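Local coordinates for protein esterase (Thermotoga maritima, PDB 3DOH) that acts as a thermostable carboxylesterase, probably hydrolysing ester bonds with an alpha/beta-hydrolase domain joined to an immunoglobulin-like domain, at residues A[158-163]-A[252-257]; A[201-206]-A[373-378]. All blocks are in the same frame, centred on the assembly; numbering follows the deposited sequence.

How the contacts relate
Contacts 1 and 2 lie on opposite faces of the central sheet of the alpha/beta-hydrolase domain, with centres about 18 Å apart. Their segments alternate along the chain, so the two interlock in sequence. Strand 157-163 links them directly: Y160 and L162 turn to helix 242-257 in contact 1, whereas F163 turns to the other face, where its CD1 lies 3.7 Å from CB of A204, next to the tryptophan that carries contact 2. Both contacts are buried packing, and neither includes a residue of S271, H359 and D319, whose arrangement is consistent with a Ser-His-Asp triad. The sulfate lies by contact 1, hydrogen-bonded weakly by R161 and also by H138, on the strand side away from helix 242-257.

Contact 1: residues A[158-163]-A[252-257]; sequences IPYRLF and RKLLDE. With SO4 (sulfate ion), chain G.
In the alpha/beta-hydrolase sheet, Y160 and L162 of strand 157-163 pack against K253 and L254 near the end of helix 242-257. Strand and helix segments run at 35° to each other, their axes 12.3 Å apart, and meet by van der Waals contact, mostly apolar. The side chains of L162 and L254 slide past each other in opposite directions: CD1 of L162 lies 4.1 Å from CG of L254, and CD2 of L162 touches CD1 of L254 at the same distance. The rotation of Y160 (chi1 70°) brings its hydroxyl end to the lysine chain, which crosses it at about a right angle, K253 CD 4.1 Å from Y160 OH; its ring meets L254 CD1 obliquely. L217 of strand 215-219 touches both Y160 and L254. R161 alternates to the far face, where its guanidinium donates to the backbone oxygens of F144 and N190 and also meets a sulfate, probably from the crystallisation liquor, that H138 binds too. A leucine in its place would probably leave those two carbonyl oxygens without this donor and the sulfate without its guanidinium charge. The anion lies at the guanidinium edge, with R161 NH2 making a weak hydrogen bond of 3.0 Å to sulfate O3.

Contact 2: residues A[201-206]-A[373-378]; sequences VVWAQP and EWLFEQ
W203 and F376 bring the two backbones nearest, their CA atoms 10.3 Å apart, as the 3-10 turn 202-204 faces the C-terminal part of helix 369-376. Side chains bridge that gap, and W203 alone reaches across from 201-206, with the six-membered ring of its indole. CD2 of L375 sits evenly against two of its carbons, 3.6 Å from W203 CZ3 and as far from CH2, reaching them obliquely from a side chain whose CG is anti to the backbone N (chi1 -178°). F376 approaches elsewhere on the same ring: its CE2 lies 3.9 Å from W203 CE3, at the indole edge and near its plane. The indole is fixed from its other end, since W203 NE1 donates to the backbone oxygen of G199, while CG1 of V202 lies over one face, offset toward the rim. F376 in turn stacks on H212. Beyond the interface, Q378 folds back along the chain, its NE2 giving a hydrogen bond of 3.1 Å to W374 O. W203 and F376 share V177 of strand 174-180, and L375 reaches A290 and I292 of strand 290-294; such a C-terminal helix lying on the central parallel strands is characteristic of the alpha/beta-hydrolase fold.

Contact 1: residues A[158-163]-A[252-257]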
loop_
_atom_site.group_PDB
_atom_site.type_symbol
_atom_site.label_atom_id
_atom_site.label_comp_id
_atom_site.label_asym_id
_atom_site.label_seq_id
_atom_site.Cartn_x
_atom_site.Cartn_y
_atom_site.Cartn_z
ATOM N N ILE A 158 24.654 -30.413 -37.257
ATOM C CA ILE A 158 23.448 -29.898 -36.642
ATOM C C ILE A 158 23.080 -30.741 -35.443
ATOM O O ILE A 158 22.678 -31.894 -35.586
ATOM C CB ILE A 158 22.238 -29.810 -37.650
ATOM C CG1 ILE A 158 22.483 -28.763 -38.761
ATOM C CG2 ILE A 158 20.928 -29.552 -36.910
ATOM C CD1 ILE A 158 22.401 -27.341 -38.338
ATOM N N PRO A 159 23.205 -30.155 -34.244
ATOM C CA PRO A 159 22.716 -30.868 -33.068
ATOM C C PRO A 159 21.174 -30.827 -33.032
ATOM O O PRO A 159 20.559 -29.803 -33.449
ATOM C CB PRO A 159 23.319 -30.070 -31.892
ATOM C CG PRO A 159 24.204 -29.030 -32.500
ATOM C CD PRO A 159 23.724 -28.818 -33.889
ATOM N N TYR A 160 20.559 -31.919 -32.571
ATOM C CA TYR A 160 19.113 -31.936 -32.388
ATOM C C TYR A 160 18.618 -32.759 -31.216
ATOM O O TYR A 160 19.306 -33.632 -30.705
ATOM C CB TYR A 160 18.405 -32.330 -33.680
ATOM C CG TYR A 160 18.569 -33.771 -34.113
ATOM C CD1 TYR A 160 19.723 -34.205 -34.815
ATOM C CD2 TYR A 160 17.559 -34.707 -33.855
ATOM C CE1 TYR A 160 19.858 -35.540 -35.238
ATOM C CE2 TYR A 160 17.673 -36.031 -34.267
ATOM C CZ TYR A 160 18.822 -36.439 -34.962
ATOM O OH TYR A 160 18.904 -37.756 -35.354
ATOM N N ARG A 161 17.425 -32.421 -30.764
ATOM C CA ARG A 161 16.802 -33.098 -29.646
ATOM C C ARG A 161 15.543 -33.681 -30.218
ATOM O O ARG A 161 14.826 -32.992 -30.938
ATOM C CB ARG A 161 16.431 -32.123 -28.501
ATOM C CG ARG A 161 17.544 -31.314 -27.854
ATOM C CD ARG A 161 18.566 -32.128 -27.081
ATOM N NE ARG A 161 18.068 -32.698 -25.837
ATOM C CZ ARG A 161 18.594 -32.505 -24.620
ATOM N NH1 ARG A 161 19.670 -31.741 -24.422
ATOM N NH2 ARG A 161 18.021 -33.095 -23.580
ATOM N N LEU A 162 15.264 -34.929 -29.875
ATOM C CA LEU A 162 14.109 -35.647 -30.405
ATOM C C LEU A 162 13.344 -36.324 -29.285
ATOM O O LEU A 162 13.942 -37.029 -28.498
ATOM C CB LEU A 162 14.585 -36.720 -31.385
ATOM C CG LEU A 162 13.564 -37.757 -31.866
ATOM C CD1 LEU A 162 12.721 -37.200 -33.018
ATOM C CD2 LEU A 162 14.288 -39.012 -32.316
ATOM N N PHE A 163 12.034 -36.120 -29.223
ATOM C CA PHE A 163 11.160 -36.817 -28.244
ATOM C C PHE A 163 10.540 -38.024 -28.921
ATOM O O PHE A 163 9.941 -37.914 -29.969
ATOM C CB PHE A 163 10.042 -35.877 -27.729
ATOM C CG PHE A 163 9.035 -36.513 -26.752
ATOM C CD1 PHE A 163 9.248 -36.458 -25.351
ATOM C CD2 PHE A 163 7.832 -37.060 -27.220
ATOM C CE1 PHE A 163 8.279 -36.966 -24.421
ATOM C CE2 PHE A 163 6.862 -37.596 -26.317
ATOM C CZ PHE A 163 7.097 -37.547 -24.904
ATOM N N ARG A 252 13.980 -36.931 -42.820
ATOM C CA ARG A 252 14.028 -38.181 -43.615
ATOM C C ARG A 252 14.732 -39.295 -42.898
ATOM O O ARG A 252 14.315 -40.433 -43.029
ATOM C CB ARG A 252 14.632 -37.975 -44.994
ATOM C CG ARG A 252 13.961 -36.845 -45.719
ATOM C CD ARG A 252 14.252 -36.865 -47.223
ATOM N NE ARG A 252 13.208 -36.130 -47.940
ATOM C CZ ARG A 252 13.432 -35.070 -48.716
ATOM N NH1 ARG A 252 14.694 -34.632 -48.905
ATOM N NH2 ARG A 252 12.399 -34.459 -49.312
ATOM N N LYS A 253 15.770 -38.978 -42.131
ATOM C CA LYS A 253 16.433 -40.003 -41.333
ATOM C C LYS A 253 15.371 -40.581 -40.389
ATOM O O LYS A 253 15.187 -41.806 -40.286
ATOM C CB LYS A 253 17.637 -39.449 -40.554
ATOM C CG LYS A 253 18.303 -40.519 -39.709
ATOM C CD LYS A 253 19.423 -40.091 -38.678
ATOM C CE LYS A 253 20.708 -39.561 -39.323
ATOM N NZ LYS A 253 21.299 -40.475 -40.345
ATOM N N LEU A 254 14.644 -39.676 -39.740
ATOM C CA LEU A 254 13.650 -40.029 -38.738
ATOM C C LEU A 254 12.567 -40.957 -39.295
ATOM O O LEU A 254 12.191 -41.960 -38.652
ATOM C CB LEU A 254 13.024 -38.748 -38.198
ATOM C CG LEU A 254 13.516 -38.097 -36.901
ATOM C CD1 LEU A 254 14.854 -38.609 -36.337
ATOM C CD2 LEU A 254 13.511 -36.618 -37.093
ATOM N N LEU A 255 12.079 -40.609 -40.481
ATOM C CA LEU A 255 11.079 -41.393 -41.178
ATOM C C LEU A 255 11.617 -42.773 -41.398
ATOM O O LEU A 255 10.898 -43.739 -41.185
ATOM C CB LEU A 255 10.737 -40.783 -42.552
ATOM C CG LEU A 255 9.998 -39.453 -42.670
ATOM C CD1 LEU A 255 9.629 -39.144 -44.132
ATOM C CD2 LEU A 255 8.756 -39.496 -41.832
ATOM N N ASP A 256 12.869 -42.865 -41.846
ATOM C CA ASP A 256 13.519 -44.153 -42.000
ATOM C C ASP A 256 13.609 -44.847 -40.664
ATOM O O ASP A 256 13.168 -45.977 -40.540
ATOM C CB ASP A 256 14.917 -44.008 -42.606
ATOM C CG ASP A 256 14.881 -43.441 -44.013
ATOM O OD1 ASP A 256 13.850 -43.594 -44.692
ATOM O OD2 ASP A 256 15.886 -42.836 -44.434
ATOM N N GLU A 257 14.136 -44.179 -39.646
ATOM C CA GLU A 257 14.380 -44.872 -38.370
ATOM C C GLU A 257 13.169 -45.185 -37.519
ATOM O O GLU A 257 13.296 -45.936 -36.579
ATOM C CB GLU A 257 15.328 -44.063 -37.482
ATOM C CG GLU A 257 16.799 -44.242 -37.731
ATOM C CD GLU A 257 17.579 -43.011 -37.351
ATOM O OE1 GLU A 257 16.943 -41.959 -37.198
ATOM O OE2 GLU A 257 18.821 -43.055 -37.219
HETATM S S SO4 G . 19.342 -33.453 -20.228
HETATM O O1 SO4 G . 19.891 -32.373 -21.047
HETATM O O2 SO4 G . 20.455 -33.987 -19.434
HETATM O O3 SO4 G . 18.747 -34.505 -21.062
HETATM O O4 SO4 G . 18.308 -32.921 -19.330
#

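Contact 2: residues A[201-206]-A[373-378]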
loop_
_atom_site.group_PDB
_atom_site.type_symbol
_atom_site.label_atom_id
_atom_site.label_comp_id
_atom_site.label_asym_id
_atom_site.label_seq_id
_atom_site.Cartn_x
_atom_site.Cartn_y
_atom_site.Cartn_z
ATOM N N VAL A 201 8.593 -28.375 -26.175
ATOM C CA VAL A 201 8.273 -29.150 -25.026
ATOM C C VAL A 201 6.759 -29.292 -24.808
ATOM O O VAL A 201 6.273 -30.308 -24.303
ATOM C CB VAL A 201 9.000 -28.428 -23.872
ATOM C CG1 VAL A 201 8.073 -27.951 -22.785
ATOM C CG2 VAL A 201 10.253 -29.175 -23.437
ATOM N N VAL A 202 5.989 -28.302 -25.229
ATOM C CA VAL A 202 4.525 -28.358 -25.043
ATOM C C VAL A 202 3.985 -29.659 -25.661
ATOM O O VAL A 202 3.211 -30.380 -25.028
ATOM C CB VAL A 202 3.816 -27.069 -25.586
ATOM C CG1 VAL A 202 4.040 -26.896 -27.099
ATOM C CG2 VAL A 202 2.349 -27.069 -25.236
ATOM N N TRP A 203 4.466 -29.984 -26.863
ATOM C CA TRP A 203 3.988 -31.151 -27.554
ATOM C C TRP A 203 4.355 -32.383 -26.759
ATOM O O TRP A 203 3.805 -33.443 -26.948
ATOM C CB TRP A 203 4.578 -31.197 -28.933
ATOM C CG TRP A 203 4.579 -29.807 -29.592
ATOM C CD1 TRP A 203 5.650 -28.950 -29.705
ATOM C CD2 TRP A 203 3.461 -29.136 -30.191
ATOM N NE1 TRP A 203 5.257 -27.795 -30.333
ATOM C CE2 TRP A 203 3.919 -27.884 -30.639
ATOM C CE3 TRP A 203 2.111 -29.464 -30.366
ATOM C CZ2 TRP A 203 3.073 -26.961 -31.273
ATOM C CZ3 TRP A 203 1.272 -28.557 -31.002
ATOM C CH2 TRP A 203 1.753 -27.320 -31.439
ATOM N N ALA A 204 5.260 -32.223 -25.810
ATOM C CA ALA A 204 5.786 -33.384 -25.128
ATOM C C ALA A 204 5.194 -33.530 -23.746
ATOM O O ALA A 204 5.426 -34.538 -23.082
ATOM C CB ALA A 204 7.326 -33.342 -25.092
ATOM N N GLN A 205 4.406 -32.551 -23.327
ATOM C CA GLN A 205 3.681 -32.640 -22.047
ATOM C C GLN A 205 2.717 -33.834 -21.986
ATOM O O GLN A 205 2.027 -34.097 -22.948
ATOM C CB GLN A 205 2.990 -31.303 -21.752
ATOM C CG GLN A 205 3.974 -30.248 -21.132
ATOM C CD GLN A 205 3.397 -28.844 -21.071
ATOM O OE1 GLN A 205 4.128 -27.882 -20.778
ATOM N NE2 GLN A 205 2.072 -28.698 -21.348
ATOM N N PRO A 206 2.742 -34.639 -20.904
ATOM C CA PRO A 206 1.674 -35.656 -20.697
ATOM C C PRO A 206 0.240 -35.261 -21.071
ATOM O O PRO A 206 -0.429 -36.026 -21.765
ATOM C CB PRO A 206 1.797 -35.985 -19.218
ATOM C CG PRO A 206 3.276 -35.878 -18.993
ATOM C CD PRO A 206 3.768 -34.732 -19.844
ATOM N N GLU A 373 -4.796 -28.397 -30.473
ATOM C CA GLU A 373 -5.792 -29.372 -30.903
ATOM C C GLU A 373 -5.936 -29.317 -32.401
ATOM O O GLU A 373 -5.955 -30.377 -33.072
ATOM C CB GLU A 373 -7.140 -29.104 -30.238
ATOM C CG GLU A 373 -7.281 -29.740 -28.845
ATOM C CD GLU A 373 -6.919 -31.229 -28.851
ATOM O OE1 GLU A 373 -5.895 -31.586 -28.217
ATOM O OE2 GLU A 373 -7.636 -32.033 -29.514
ATOM N N TRP A 374 -6.022 -28.084 -32.930
ATOM C CA TRP A 374 -6.186 -27.873 -34.342
ATOM C C TRP A 374 -5.046 -28.508 -35.141
ATOM O O TRP A 374 -5.261 -29.071 -36.213
ATOM C CB TRP A 374 -6.250 -26.385 -34.622
ATOM C CG TRP A 374 -6.185 -26.056 -36.103
ATOM C CD1 TRP A 374 -7.247 -25.981 -36.975
ATOM C CD2 TRP A 374 -4.998 -25.759 -36.893
ATOM N NE1 TRP A 374 -6.795 -25.634 -38.231
ATOM C CE2 TRP A 374 -5.429 -25.493 -38.208
ATOM C CE3 TRP A 374 -3.632 -25.647 -36.604
ATOM C CZ2 TRP A 374 -4.529 -25.163 -39.243
ATOM C CZ3 TRP A 374 -2.740 -25.314 -37.646
ATOM C CH2 TRP A 374 -3.196 -25.087 -38.937
ATOM N N LEU A 375 -3.819 -28.426 -34.632
ATOM C CA LEU A 375 -2.708 -28.905 -35.443
ATOM C C LEU A 375 -2.915 -30.391 -35.608
ATOM O O LEU A 375 -2.782 -30.912 -36.719
ATOM C CB LEU A 375 -1.361 -28.575 -34.823
ATOM C CG LEU A 375 -0.060 -28.962 -35.543
ATOM C CD1 LEU A 375 0.283 -27.965 -36.634
ATOM C CD2 LEU A 375 1.024 -28.967 -34.520
ATOM N N PHE A 376 -3.323 -31.043 -34.518
ATOM C CA PHE A 376 -3.511 -32.492 -34.542
ATOM C C PHE A 376 -4.680 -33.016 -35.378
ATOM O O PHE A 376 -4.691 -34.194 -35.740
ATOM C CB PHE A 376 -3.456 -33.141 -33.139
ATOM C CG PHE A 376 -2.083 -33.161 -32.579
ATOM C CD1 PHE A 376 -1.081 -33.888 -33.204
ATOM C CD2 PHE A 376 -1.756 -32.406 -31.473
ATOM C CE1 PHE A 376 0.221 -33.891 -32.716
ATOM C CE2 PHE A 376 -0.433 -32.410 -30.989
ATOM C CZ PHE A 376 0.553 -33.148 -31.626
ATOM N N GLU A 377 -5.657 -32.181 -35.699
ATOM C CA GLU A 377 -6.685 -32.684 -36.618
ATOM C C GLU A 377 -6.263 -32.534 -38.085
ATOM O O GLU A 377 -7.045 -32.822 -38.996
ATOM C CB GLU A 377 -8.069 -32.137 -36.307
ATOM C CG GLU A 377 -8.032 -30.737 -35.723
ATOM C CD GLU A 377 -9.293 -30.361 -34.931
ATOM O OE1 GLU A 377 -10.020 -29.412 -35.337
ATOM O OE2 GLU A 377 -9.553 -31.018 -33.899
ATOM N N GLN A 378 -5.015 -32.122 -38.338
ATOM C CA GLN A 378 -4.568 -32.011 -39.736
ATOM C C GLN A 378 -3.813 -33.252 -40.218
ATOM O O GLN A 378 -3.288 -34.020 -39.406
ATOM C CB GLN A 378 -3.767 -30.749 -39.984
ATOM C CG GLN A 378 -4.387 -29.469 -39.485
ATOM C CD GLN A 378 -5.844 -29.218 -39.907
ATOM O OE1 GLN A 378 -6.241 -29.404 -41.065
ATOM N NE2 GLN A 378 -6.631 -28.762 -38.955
#